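Long-range contacts in putative uncharacterized protein (Lodderomyces elongisporus, PDB 4IVF), which binds two glutathione molecules per subunit and is probably a glutathione transferase of the Ure2p-like group: residues T12-G18 against R57-I61; Q114-G119 against A180-W184; Q122-N126 against W184-L188. All coordinates share one frame; numbering follows the deposited sequence.

How the contacts relate
Contact 1 comes first along the chain and lies in the thioredoxin-like N-terminal domain. It joins the start of helix 16-27 to the turn before strand 60-63. Contacts 2 and 3 follow in the helical C-terminal domain, and both pair helix 102-131 with the end of helix 176-185 or the turn after it. Their centres are 9 Å apart and they share Trp-184. Contact 1 is centred about 13 Å from contact 2 and 14 Å from contact 3. Asn-17 and Trp-184 approach each other where the domains meet, through a probable hydrogen bond. All three contacts touch the same glutathione, so this ligand lies between the two domains.

Contact 1: residues T12-G18 against R57-I61; sequences TAPTPNG and RIPTI. With GSH (glutathione), chain U; GSH (glutathione), chain T.
Ile-58 reaches across to Thr-12 and Ala-13 beside the glutathione site of the thioredoxin-like domain. Its CG1 branch lies between the backbone N and the carbonyl carbon (chi1 59°), which turns CD1 toward Ala-13 and Thr-15. Ile-58 CD1 lies 3.5 Å from Ala-13 N and 3.8 Å from Ala-13 CB. Ile-58 CD1 also meets Thr-15 OG1 at 3.5 Å. Thr-12 offers mainly its CA, which packs on Ile-58 CB. Pro-59 follows a cis peptide bond, the cis-proline characteristic of the thioredoxin fold. Its ring rests against the first turn of helix 16-27, with Pro-59 CD 4.0 Å from Asn-17 CB. Thr-15 is the N-cap of that helix, and its OG1 accepts a weak bond from Gly-18 N.

The backbone of Ile-58 grips one glutathione in both directions. Ile-58 N donates to glutathione O2 at 2.9 Å, and glutathione N2 donates back to Ile-58 O. Thr-15 OG1 lies 3.3 Å from SG2 of the same ligand. Arg-57 bridges both ligands. Its NE donates to O31 of the first glutathione, whose OE1 lies over one face of the guanidinium, and its NH2 donates to OE1 of the second. Asn-17 ND2 donates almost straight to O31 of the second (172°).

Helix 78-89 touches Pro-59 through Thr-78. Helix 47-52 touches Ile-58 through Phe-49. Strand 8-12 pairs antiparallel with strand 60-63 and parallel with strand 32-36.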
loop_
_atom_site.group_PDB
_atom_site.type_symbol
_atom_site.label_atom_id
_atom_site.label_comp_id
_atom_site.label_asym_id
_atom_site.label_seq_id
_atom_site.Cartn_x
_atom_site.Cartn_y
_atom_site.Cartn_z
ATOM N N THR F 12 2.854 -18.787 -1.740
ATOM C CA THR F 12 1.515 -18.308 -1.477
ATOM C C THR F 12 0.710 -19.231 -0.573
ATOM O O THR F 12 1.209 -20.257 -0.101
ATOM C CB THR F 12 0.763 -18.058 -2.800
ATOM O OG1 THR F 12 -0.483 -17.396 -2.535
ATOM C CG2 THR F 12 0.519 -19.365 -3.544
ATOM N N ALA F 13 -0.535 -18.830 -0.328
ATOM C CA ALA F 13 -1.492 -19.583 0.473
ATOM C C ALA F 13 -2.880 -19.169 -0.018
ATOM O O ALA F 13 -3.032 -18.094 -0.598
ATOM C CB ALA F 13 -1.324 -19.249 1.964
ATOM N N PRO F 14 -3.900 -20.008 0.219
ATOM C CA PRO F 14 -5.237 -19.662 -0.286
ATOM C C PRO F 14 -5.883 -18.531 0.524
ATOM O O PRO F 14 -6.631 -18.780 1.466
ATOM C CB PRO F 14 -6.015 -20.972 -0.138
ATOM C CG PRO F 14 -5.300 -21.716 0.932
ATOM C CD PRO F 14 -3.866 -21.328 0.870
ATOM N N THR F 15 -5.578 -17.294 0.140
ATOM C CA THR F 15 -5.904 -16.103 0.923
ATOM C C THR F 15 -6.123 -14.957 -0.073
ATOM O O THR F 15 -5.636 -15.039 -1.206
ATOM C CB THR F 15 -4.737 -15.730 1.883
ATOM O OG1 THR F 15 -3.550 -15.487 1.123
ATOM C CG2 THR F 15 -4.464 -16.837 2.932
ATOM N N PRO F 16 -6.845 -13.891 0.341
ATOM C CA PRO F 16 -7.161 -12.770 -0.566
ATOM C C PRO F 16 -5.911 -12.212 -1.223
ATOM O O PRO F 16 -5.927 -11.838 -2.397
ATOM C CB PRO F 16 -7.740 -11.688 0.357
ATOM C CG PRO F 16 -7.984 -12.339 1.678
ATOM C CD PRO F 16 -7.271 -13.642 1.736
ATOM N N ASN F 17 -4.825 -12.167 -0.454
ATOM C CA ASN F 17 -3.581 -11.618 -0.950
ATOM C C ASN F 17 -2.903 -12.522 -1.967
ATOM O O ASN F 17 -2.442 -12.046 -3.014
ATOM C CB ASN F 17 -2.657 -11.273 0.210
ATOM C CG ASN F 17 -3.035 -9.966 0.856
ATOM O OD1 ASN F 17 -3.475 -9.026 0.173
ATOM N ND2 ASN F 17 -2.903 -9.898 2.170
ATOM N N GLY F 18 -2.857 -13.816 -1.658
ATOM C CA GLY F 18 -2.387 -14.817 -2.594
ATOM C C GLY F 18 -3.141 -14.791 -3.914
ATOM O O GLY F 18 -2.538 -14.860 -4.987
ATOM N N ARG F 57 5.784 -12.865 5.406
ATOM C CA ARG F 57 4.407 -13.076 4.975
ATOM C C ARG F 57 4.359 -13.455 3.501
ATOM O O ARG F 57 5.293 -13.193 2.756
ATOM C CB ARG F 57 3.572 -11.817 5.200
ATOM C CG ARG F 57 3.612 -11.286 6.623
ATOM C CD ARG F 57 2.670 -10.116 6.761
ATOM N NE ARG F 57 1.425 -10.489 7.412
ATOM C CZ ARG F 57 0.478 -9.625 7.760
ATOM N NH1 ARG F 57 0.629 -8.326 7.508
ATOM N NH2 ARG F 57 -0.624 -10.068 8.354
ATOM N N ILE F 58 3.271 -14.086 3.082
ATOM C CA ILE F 58 3.074 -14.377 1.676
ATOM C C ILE F 58 2.124 -13.301 1.153
ATOM O O ILE F 58 1.425 -12.671 1.944
ATOM C CB ILE F 58 2.516 -15.821 1.468
ATOM C CG1 ILE F 58 1.174 -15.997 2.189
ATOM C CG2 ILE F 58 3.574 -16.891 1.895
ATOM C CD1 ILE F 58 -0.046 -15.770 1.296
ATOM N N PRO F 59 2.085 -13.083 -0.172
ATOM C CA PRO F 59 2.864 -13.798 -1.180
ATOM C C PRO F 59 4.211 -13.155 -1.450
ATOM O O PRO F 59 4.478 -12.014 -1.066
ATOM C CB PRO F 59 1.977 -13.690 -2.418
ATOM C CG PRO F 59 1.361 -12.350 -2.279
ATOM C CD PRO F 59 1.095 -12.184 -0.803
ATOM N N THR F 60 5.054 -13.922 -2.124
ATOM C CA THR F 60 6.362 -13.486 -2.531
ATOM C C THR F 60 6.596 -14.218 -3.839
ATOM O O THR F 60 6.179 -15.372 -3.981
ATOM C CB THR F 60 7.433 -13.908 -1.489
ATOM O OG1 THR F 60 7.244 -13.158 -0.283
ATOM C CG2 THR F 60 8.838 -13.637 -2.008
ATOM N N ILE F 61 7.234 -13.561 -4.800
ATOM C CA ILE F 61 7.584 -14.241 -6.043
ATOM C C ILE F 61 9.092 -14.287 -6.262
ATOM O O ILE F 61 9.839 -13.509 -5.674
ATOM C CB ILE F 61 6.915 -13.595 -7.284
ATOM C CG1 ILE F 61 7.432 -12.172 -7.481
ATOM C CG2 ILE F 61 5.384 -13.615 -7.152
ATOM C CD1 ILE F 61 7.027 -11.567 -8.792
HETATM N N1 GSH U . 0.856 -6.147 2.756
HETATM C CA1 GSH U . 0.963 -7.531 2.395
HETATM C C1 GSH U . 0.681 -7.712 0.968
HETATM O O11 GSH U . 1.330 -8.541 0.292
HETATM O O12 GSH U . -0.221 -7.052 0.405
HETATM C CB1 GSH U . 0.002 -8.364 3.236
HETATM C CG1 GSH U . 0.414 -9.780 3.146
HETATM C CD1 GSH U . -0.337 -10.698 4.100
HETATM O OE1 GSH U . -1.175 -10.288 4.916
HETATM N N2 GSH U . -0.047 -12.174 4.047
HETATM C CA2 GSH U . -0.737 -13.057 4.960
HETATM C C2 GSH U . 0.302 -13.810 5.761
HETATM O O2 GSH U . 1.315 -14.237 5.198
HETATM C CB2 GSH U . -1.555 -13.994 4.191
HETATM S SG2 GSH U . -2.746 -13.109 3.225
HETATM N N3 GSH U . 0.111 -14.034 7.190
HETATM C CA3 GSH U . 1.121 -14.770 7.927
HETATM C C3 GSH U . 1.562 -14.049 9.139
HETATM O O31 GSH U . 1.436 -12.808 9.246
HETATM O O32 GSH U . 2.081 -14.706 10.079
HETATM N N1 GSH T . -0.622 -11.618 11.442
HETATM C CA1 GSH T . -2.051 -11.697 11.266
HETATM C C1 GSH T . -2.730 -11.285 12.502
HETATM O O11 GSH T . -2.061 -10.837 13.461
HETATM O O12 GSH T . -3.974 -11.360 12.599
HETATM C CB1 GSH T . -2.487 -13.088 10.794
HETATM C CG1 GSH T . -3.677 -12.995 9.910
HETATM C CD1 GSH T . -3.357 -12.399 8.539
HETATM O OE1 GSH T . -2.209 -12.431 8.068
HETATM N N2 GSH T . -4.444 -11.756 7.711
HETATM C CA2 GSH T . -4.125 -11.187 6.412
HETATM C C2 GSH T . -4.234 -9.689 6.477
HETATM O O2 GSH T . -5.041 -9.171 7.237
HETATM C CB2 GSH T . -5.079 -11.661 5.411
HETATM S SG2 GSH T . -5.134 -13.418 5.387
HETATM N N3 GSH T . -3.406 -8.842 5.636
HETATM C CA3 GSH T . -3.557 -7.404 5.733
HETATM C C3 GSH T . -3.317 -6.769 4.422
HETATM O O31 GSH T . -3.546 -7.382 3.349
HETATM O O32 GSH T . -2.863 -5.592 4.396
#

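Contact 2: residues Q114-G119 against A180-W184; sequences QVAENG and ALLGW. With GSH (glutathione), chain T; GSH (glutathione), chain J.
The helical C-terminal domain of the glutathione transferase fold supplies both segments, and their C-terminal ends, Gly-119 and Trp-184, line the pocket of the second glutathione. Helix segments 114-119 and 180-184 run nearly parallel, with axes 10.4 Å apart at an angle of 21°. Gln-114 and Trp-184 bury the most surface. Gln-114 CG sits 3.6 Å from Leu-181 N, and Gln-114 OE1 lies against Ala-180 CB. The chain bends at chi2 (-72°), which carries Gln-114 NE2 to within 3.3 Å of Trp-184 CD1. That amide is held by a nearly straight bond from Gln-114 NE2 to Asn-118 OD1, 2.8 Å long, in the plane of the donor amide. Lys-20 of helix 16-27 binds its other end, OE1. Asn-118 OD1 also touches Trp-184 CB and Leu-181 CD1. Leu-181 continues onto Leu-201 and Trp-204 of helix 199-209.

On the other side of the helix, Glu-117 OE1 forms a salt bridge to Arg-57 of the second subunit, and Glu-117 OE2 accepts from N1 of a further glutathione.

Gly-119 lies over one face of the Trp-184 indole. Gly-119 CA makes a CH-pi contact 3.8 Å from the centroid of the Trp-184 five-membered ring, and Gly-119 O lies 3.5 Å from Trp-184 CH2.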
loop_
_atom_site.group_PDB
_atom_site.type_symbol
_atom_site.label_atom_id
_atom_site.label_comp_id
_atom_site.label_asym_id
_atom_site.label_seq_id
_atom_site.Cartn_x
_atom_site.Cartn_y
_atom_site.Cartn_z
ATOM N N GLN F 114 -6.177 0.260 -2.248
ATOM C CA GLN F 114 -6.526 -1.110 -1.913
ATOM C C GLN F 114 -5.538 -1.713 -0.902
ATOM O O GLN F 114 -5.958 -2.197 0.137
ATOM C CB GLN F 114 -6.625 -1.984 -3.173
ATOM C CG GLN F 114 -7.289 -3.347 -2.930
ATOM C CD GLN F 114 -6.402 -4.303 -2.127
ATOM O OE1 GLN F 114 -5.232 -4.508 -2.460
ATOM N NE2 GLN F 114 -6.951 -4.862 -1.051
ATOM N N VAL F 115 -4.236 -1.701 -1.207
ATOM C CA VAL F 115 -3.262 -2.336 -0.308
ATOM C C VAL F 115 -3.066 -1.565 0.998
ATOM O O VAL F 115 -2.643 -2.130 2.008
ATOM C CB VAL F 115 -1.882 -2.583 -0.980
ATOM C CG1 VAL F 115 -2.048 -3.378 -2.284
ATOM C CG2 VAL F 115 -1.135 -1.266 -1.226
ATOM N N ALA F 116 -3.381 -0.275 0.988
ATOM C CA ALA F 116 -3.138 0.562 2.161
ATOM C C ALA F 116 -4.341 0.704 3.090
ATOM O O ALA F 116 -4.179 1.007 4.277
ATOM C CB ALA F 116 -2.626 1.936 1.749
ATOM N N GLU F 117 -5.547 0.499 2.571
ATOM C CA GLU F 117 -6.727 0.649 3.423
ATOM C C GLU F 117 -7.689 -0.536 3.337
ATOM O O GLU F 117 -8.101 -1.080 4.359
ATOM C CB GLU F 117 -7.403 2.018 3.195
ATOM C CG GLU F 117 -6.439 3.162 3.560
ATOM C CD GLU F 117 -6.950 4.565 3.249
ATOM O OE1 GLU F 117 -8.041 4.922 3.717
ATOM O OE2 GLU F 117 -6.232 5.321 2.561
ATOM N N ASN F 118 -8.004 -0.976 2.132
ATOM C CA ASN F 118 -8.923 -2.095 1.978
ATOM C C ASN F 118 -8.422 -3.369 2.682
ATOM O O ASN F 118 -9.026 -3.818 3.642
ATOM C CB ASN F 118 -9.247 -2.323 0.490
ATOM C CG ASN F 118 -10.068 -3.574 0.252
ATOM O OD1 ASN F 118 -9.677 -4.445 -0.525
ATOM N ND2 ASN F 118 -11.202 -3.681 0.933
ATOM N N GLY F 119 -7.310 -3.929 2.212
ATOM C CA GLY F 119 -6.706 -5.103 2.836
ATOM C C GLY F 119 -6.456 -4.986 4.336
ATOM O O GLY F 119 -6.959 -5.786 5.110
ATOM N N ALA F 180 -6.418 -6.323 -7.560
ATOM C CA ALA F 180 -6.124 -6.176 -6.134
ATOM C C ALA F 180 -7.387 -6.190 -5.288
ATOM O O ALA F 180 -7.471 -6.920 -4.295
ATOM C CB ALA F 180 -5.330 -4.893 -5.873
ATOM N N LEU F 181 -8.363 -5.367 -5.666
ATOM C CA LEU F 181 -9.611 -5.278 -4.910
ATOM C C LEU F 181 -10.354 -6.624 -4.918
ATOM O O LEU F 181 -10.938 -7.051 -3.913
ATOM C CB LEU F 181 -10.503 -4.157 -5.474
ATOM C CG LEU F 181 -11.846 -3.995 -4.748
ATOM C CD1 LEU F 181 -11.625 -3.599 -3.302
ATOM C CD2 LEU F 181 -12.753 -2.997 -5.451
ATOM N N LEU F 182 -10.298 -7.293 -6.060
ATOM C CA LEU F 182 -11.025 -8.539 -6.290
ATOM C C LEU F 182 -10.666 -9.643 -5.282
ATOM O O LEU F 182 -11.531 -10.404 -4.846
ATOM C CB LEU F 182 -10.755 -9.020 -7.719
ATOM C CG LEU F 182 -11.471 -10.273 -8.204
ATOM C CD1 LEU F 182 -12.980 -10.098 -8.076
ATOM C CD2 LEU F 182 -11.071 -10.601 -9.635
ATOM N N GLY F 183 -9.388 -9.733 -4.920
ATOM C CA GLY F 183 -8.951 -10.754 -3.983
ATOM C C GLY F 183 -9.710 -10.650 -2.672
ATOM O O GLY F 183 -10.134 -11.660 -2.131
ATOM N N TRP F 184 -9.893 -9.419 -2.188
ATOM C CA TRP F 184 -10.541 -9.141 -0.908
ATOM C C TRP F 184 -12.056 -9.061 -0.978
ATOM O O TRP F 184 -12.744 -9.366 0.006
ATOM C CB TRP F 184 -9.991 -7.852 -0.303
ATOM C CG TRP F 184 -8.686 -8.074 0.418
ATOM C CD1 TRP F 184 -7.428 -7.955 -0.097
ATOM C CD2 TRP F 184 -8.527 -8.468 1.784
ATOM N NE1 TRP F 184 -6.487 -8.255 0.869
ATOM C CE2 TRP F 184 -7.138 -8.572 2.032
ATOM C CE3 TRP F 184 -9.423 -8.731 2.829
ATOM C CZ2 TRP F 184 -6.624 -8.927 3.283
ATOM C CZ3 TRP F 184 -8.910 -9.096 4.079
ATOM C CH2 TRP F 184 -7.524 -9.192 4.291
HETATM N N1 GSH T . -0.622 -11.618 11.442
HETATM C CA1 GSH T . -2.051 -11.697 11.266
HETATM C C1 GSH T . -2.730 -11.285 12.502
HETATM O O11 GSH T . -2.061 -10.837 13.461
HETATM O O12 GSH T . -3.974 -11.360 12.599
HETATM C CB1 GSH T . -2.487 -13.088 10.794
HETATM C CG1 GSH T . -3.677 -12.995 9.910
HETATM C CD1 GSH T . -3.357 -12.399 8.539
HETATM O OE1 GSH T . -2.209 -12.431 8.068
HETATM N N2 GSH T . -4.444 -11.756 7.711
HETATM C CA2 GSH T . -4.125 -11.187 6.412
HETATM C C2 GSH T . -4.234 -9.689 6.477
HETATM O O2 GSH T . -5.041 -9.171 7.237
HETATM C CB2 GSH T . -5.079 -11.661 5.411
HETATM S SG2 GSH T . -5.134 -13.418 5.387
HETATM N N3 GSH T . -3.406 -8.842 5.636
HETATM C CA3 GSH T . -3.557 -7.404 5.733
HETATM C C3 GSH T . -3.317 -6.769 4.422
HETATM O O31 GSH T . -3.546 -7.382 3.349
HETATM O O32 GSH T . -2.863 -5.592 4.396
HETATM N N1 GSH J . -3.404 5.521 3.022
HETATM C CA1 GSH J . -3.459 6.955 3.068
HETATM C C1 GSH J . -2.194 7.516 2.603
HETATM O O11 GSH J . -2.172 8.671 2.149
HETATM O O12 GSH J . -1.126 6.859 2.660
HETATM C CB1 GSH J . -3.690 7.390 4.500
HETATM C CG1 GSH J . -4.272 8.740 4.531
HETATM C CD1 GSH J . -4.712 9.110 5.940
HETATM O OE1 GSH J . -4.748 8.278 6.866
HETATM N N2 GSH J . -5.125 10.531 6.196
HETATM C CA2 GSH J . -5.549 10.931 7.519
HETATM C C2 GSH J . -6.908 11.557 7.399
HETATM O O2 GSH J . -7.138 12.297 6.437
HETATM C CB2 GSH J . -4.613 11.926 8.054
HETATM S SG2 GSH J . -2.954 11.312 8.067
HETATM N N3 GSH J . -7.915 11.285 8.419
HETATM C CA3 GSH J . -9.245 11.879 8.347
HETATM C C3 GSH J . -10.300 10.836 8.275
HETATM O O31 GSH J . -9.984 9.632 8.080
HETATM O O32 GSH J . -11.525 11.158 8.417
#

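Contact 3: residues Q122-N126 against W184-L188; sequences QGQAN and WAYRL. With GSH (glutathione), chain T.
Trp-184 O is gripped by Gln-122 NE2 from the neighbouring helix and by Arg-187 N, three residues on along its own chain. The contact belongs to the helical C-terminal domain of the glutathione transferase fold, where helix 102-131 meets the end of helix 176-185 and the type I turn 185-188. The two donors reach the carbonyl from opposite faces of its plane. The bond from Gln-122 NE2 to Trp-184 O is 2.9 Å long but bent, with an angle of 143° at the hydrogen. The donor is tilted from the carbonyl plane.

Gln-122 has the most surface buried here. Its chain is extended, with CG anti to the backbone N (chi1 -173°), and it runs past the six-membered ring of Trp-184. CB, CG and CD all pack near Trp-184 CE3, with Gln-122 CD the closest at 3.4 Å. NE2 comes at the ring edge, and the amide is turned 69° from the ring plane. Arg-187 CB and Leu-188 CD2 each lie 3.7 Å from Gln-122 NE2. The other end of the amide, OE1, is bound by Tyr-151 OH of helix 137-159.

Arg-187 also reaches the N-terminal domain, through a weak bond from NH2 to Pro-14 O. Gly-123 touches both the indole and the second glutathione. Gly-123 N is 3.5 Å from Trp-184 CZ3, and Gly-123 CA touches ligand O2. Asn-126, one turn further on, brings ND2 near the same ring atom.

A water completes the join. The water oxygen accepts from Gln-122 NE2 and donates to Asn-126 OD1 at 2.7 Å and to Arg-187 O at 2.8 Å.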
loop_
_atom_site.group_PDB
_atom_site.type_symbol
_atom_site.label_atom_id
_atom_site.label_comp_id
_atom_site.label_asym_id
_atom_site.label_seq_id
_atom_site.Cartn_x
_atom_site.Cartn_y
_atom_site.Cartn_z
ATOM N N GLN F 122 -10.014 -4.623 6.258
ATOM C CA GLN F 122 -10.846 -5.811 6.174
ATOM C C GLN F 122 -10.143 -6.994 6.871
ATOM O O GLN F 122 -10.790 -7.921 7.368
ATOM C CB GLN F 122 -11.162 -6.149 4.717
ATOM C CG GLN F 122 -12.174 -7.272 4.564
ATOM C CD GLN F 122 -12.610 -7.509 3.124
ATOM O OE1 GLN F 122 -12.501 -6.625 2.266
ATOM N NE2 GLN F 122 -13.110 -8.705 2.853
ATOM N N GLY F 123 -8.815 -6.949 6.902
ATOM C CA GLY F 123 -8.038 -7.964 7.585
ATOM C C GLY F 123 -8.202 -7.854 9.083
ATOM O O GLY F 123 -8.206 -8.864 9.775
ATOM N N GLN F 124 -8.364 -6.630 9.590
ATOM C CA GLN F 124 -8.567 -6.443 11.027
ATOM C C GLN F 124 -9.929 -6.963 11.428
ATOM O O GLN F 124 -10.073 -7.618 12.461
ATOM C CB GLN F 124 -8.441 -4.984 11.447
ATOM C CG GLN F 124 -7.085 -4.379 11.196
ATOM C CD GLN F 124 -5.960 -5.365 11.436
ATOM O OE1 GLN F 124 -5.738 -5.811 12.567
ATOM N NE2 GLN F 124 -5.247 -5.721 10.363
ATOM N N ALA F 125 -10.923 -6.667 10.601
ATOM C CA ALA F 125 -12.271 -7.162 10.823
ATOM C C ALA F 125 -12.269 -8.687 10.865
ATOM O O ALA F 125 -12.893 -9.296 11.729
ATOM C CB ALA F 125 -13.221 -6.644 9.734
ATOM N N ASN F 126 -11.564 -9.290 9.916
ATOM C CA ASN F 126 -11.453 -10.732 9.851
ATOM C C ASN F 126 -10.798 -11.248 11.125
ATOM O O ASN F 126 -11.224 -12.260 11.688
ATOM C CB ASN F 126 -10.638 -11.153 8.631
ATOM C CG ASN F 126 -11.473 -11.237 7.369
ATOM O OD1 ASN F 126 -12.673 -10.962 7.385
ATOM N ND2 ASN F 126 -10.835 -11.607 6.257
ATOM N N TRP F 184 -9.893 -9.419 -2.188
ATOM C CA TRP F 184 -10.541 -9.141 -0.908
ATOM C C TRP F 184 -12.056 -9.061 -0.978
ATOM O O TRP F 184 -12.744 -9.366 0.006
ATOM C CB TRP F 184 -9.991 -7.852 -0.303
ATOM C CG TRP F 184 -8.686 -8.074 0.418
ATOM C CD1 TRP F 184 -7.428 -7.955 -0.097
ATOM C CD2 TRP F 184 -8.527 -8.468 1.784
ATOM N NE1 TRP F 184 -6.487 -8.255 0.869
ATOM C CE2 TRP F 184 -7.138 -8.572 2.032
ATOM C CE3 TRP F 184 -9.423 -8.731 2.829
ATOM C CZ2 TRP F 184 -6.624 -8.927 3.283
ATOM C CZ3 TRP F 184 -8.910 -9.096 4.079
ATOM C CH2 TRP F 184 -7.524 -9.192 4.291
ATOM N N ALA F 185 -12.574 -8.634 -2.129
ATOM C CA ALA F 185 -14.020 -8.598 -2.348
ATOM C C ALA F 185 -14.563 -10.022 -2.227
ATOM O O ALA F 185 -15.665 -10.253 -1.737
ATOM C CB ALA F 185 -14.336 -8.020 -3.725
ATOM N N TYR F 186 -13.757 -10.970 -2.680
ATOM C CA TYR F 186 -14.086 -12.376 -2.608
ATOM C C TYR F 186 -14.348 -12.823 -1.163
ATOM O O TYR F 186 -15.096 -13.769 -0.928
ATOM C CB TYR F 186 -12.934 -13.168 -3.221
ATOM C CG TYR F 186 -13.156 -14.647 -3.287
ATOM C CD1 TYR F 186 -13.973 -15.200 -4.260
ATOM C CD2 TYR F 186 -12.538 -15.500 -2.383
ATOM C CE1 TYR F 186 -14.179 -16.567 -4.322
ATOM C CE2 TYR F 186 -12.736 -16.867 -2.442
ATOM C CZ TYR F 186 -13.553 -17.394 -3.410
ATOM O OH TYR F 186 -13.749 -18.756 -3.463
ATOM N N ARG F 187 -13.752 -12.119 -0.200
ATOM C CA ARG F 187 -13.840 -12.506 1.208
ATOM C C ARG F 187 -14.994 -11.851 1.985
ATOM O O ARG F 187 -15.200 -12.161 3.166
ATOM C CB ARG F 187 -12.519 -12.210 1.917
ATOM C CG ARG F 187 -11.466 -13.301 1.803
ATOM C CD ARG F 187 -11.738 -14.402 2.805
ATOM N NE ARG F 187 -10.570 -15.249 2.987
ATOM C CZ ARG F 187 -10.286 -16.305 2.232
ATOM N NH1 ARG F 187 -11.086 -16.649 1.226
ATOM N NH2 ARG F 187 -9.197 -17.021 2.487
ATOM N N LEU F 188 -15.738 -10.957 1.333
ATOM C CA LEU F 188 -16.846 -10.261 1.986
ATOM C C LEU F 188 -17.936 -11.216 2.448
ATOM O O LEU F 188 -18.598 -10.977 3.457
ATOM C CB LEU F 188 -17.447 -9.196 1.059
ATOM C CG LEU F 188 -16.673 -7.871 0.914
ATOM C CD1 LEU F 188 -17.367 -6.900 -0.068
ATOM C CD2 LEU F 188 -16.484 -7.202 2.271
HETATM N N1 GSH T . -0.622 -11.618 11.442
HETATM C CA1 GSH T . -2.051 -11.697 11.266
HETATM C C1 GSH T . -2.730 -11.285 12.502
HETATM O O11 GSH T . -2.061 -10.837 13.461
HETATM O O12 GSH T . -3.974 -11.360 12.599
HETATM C CB1 GSH T . -2.487 -13.088 10.794
HETATM C CG1 GSH T . -3.677 -12.995 9.910
HETATM C CD1 GSH T . -3.357 -12.399 8.539
HETATM O OE1 GSH T . -2.209 -12.431 8.068
HETATM N N2 GSH T . -4.444 -11.756 7.711
HETATM C CA2 GSH T . -4.125 -11.187 6.412
HETATM C C2 GSH T . -4.234 -9.689 6.477
HETATM O O2 GSH T . -5.041 -9.171 7.237
HETATM C CB2 GSH T . -5.079 -11.661 5.411
HETATM S SG2 GSH T . -5.134 -13.418 5.387
HETATM N N3 GSH T . -3.406 -8.842 5.636
HETATM C CA3 GSH T . -3.557 -7.404 5.733
HETATM C C3 GSH T . -3.317 -6.769 4.422
HETATM O O31 GSH T . -3.546 -7.382 3.349
HETATM O O32 GSH T . -2.863 -5.592 4.396
HETATM O O HOH W 1 -13.446 -10.748 4.776
#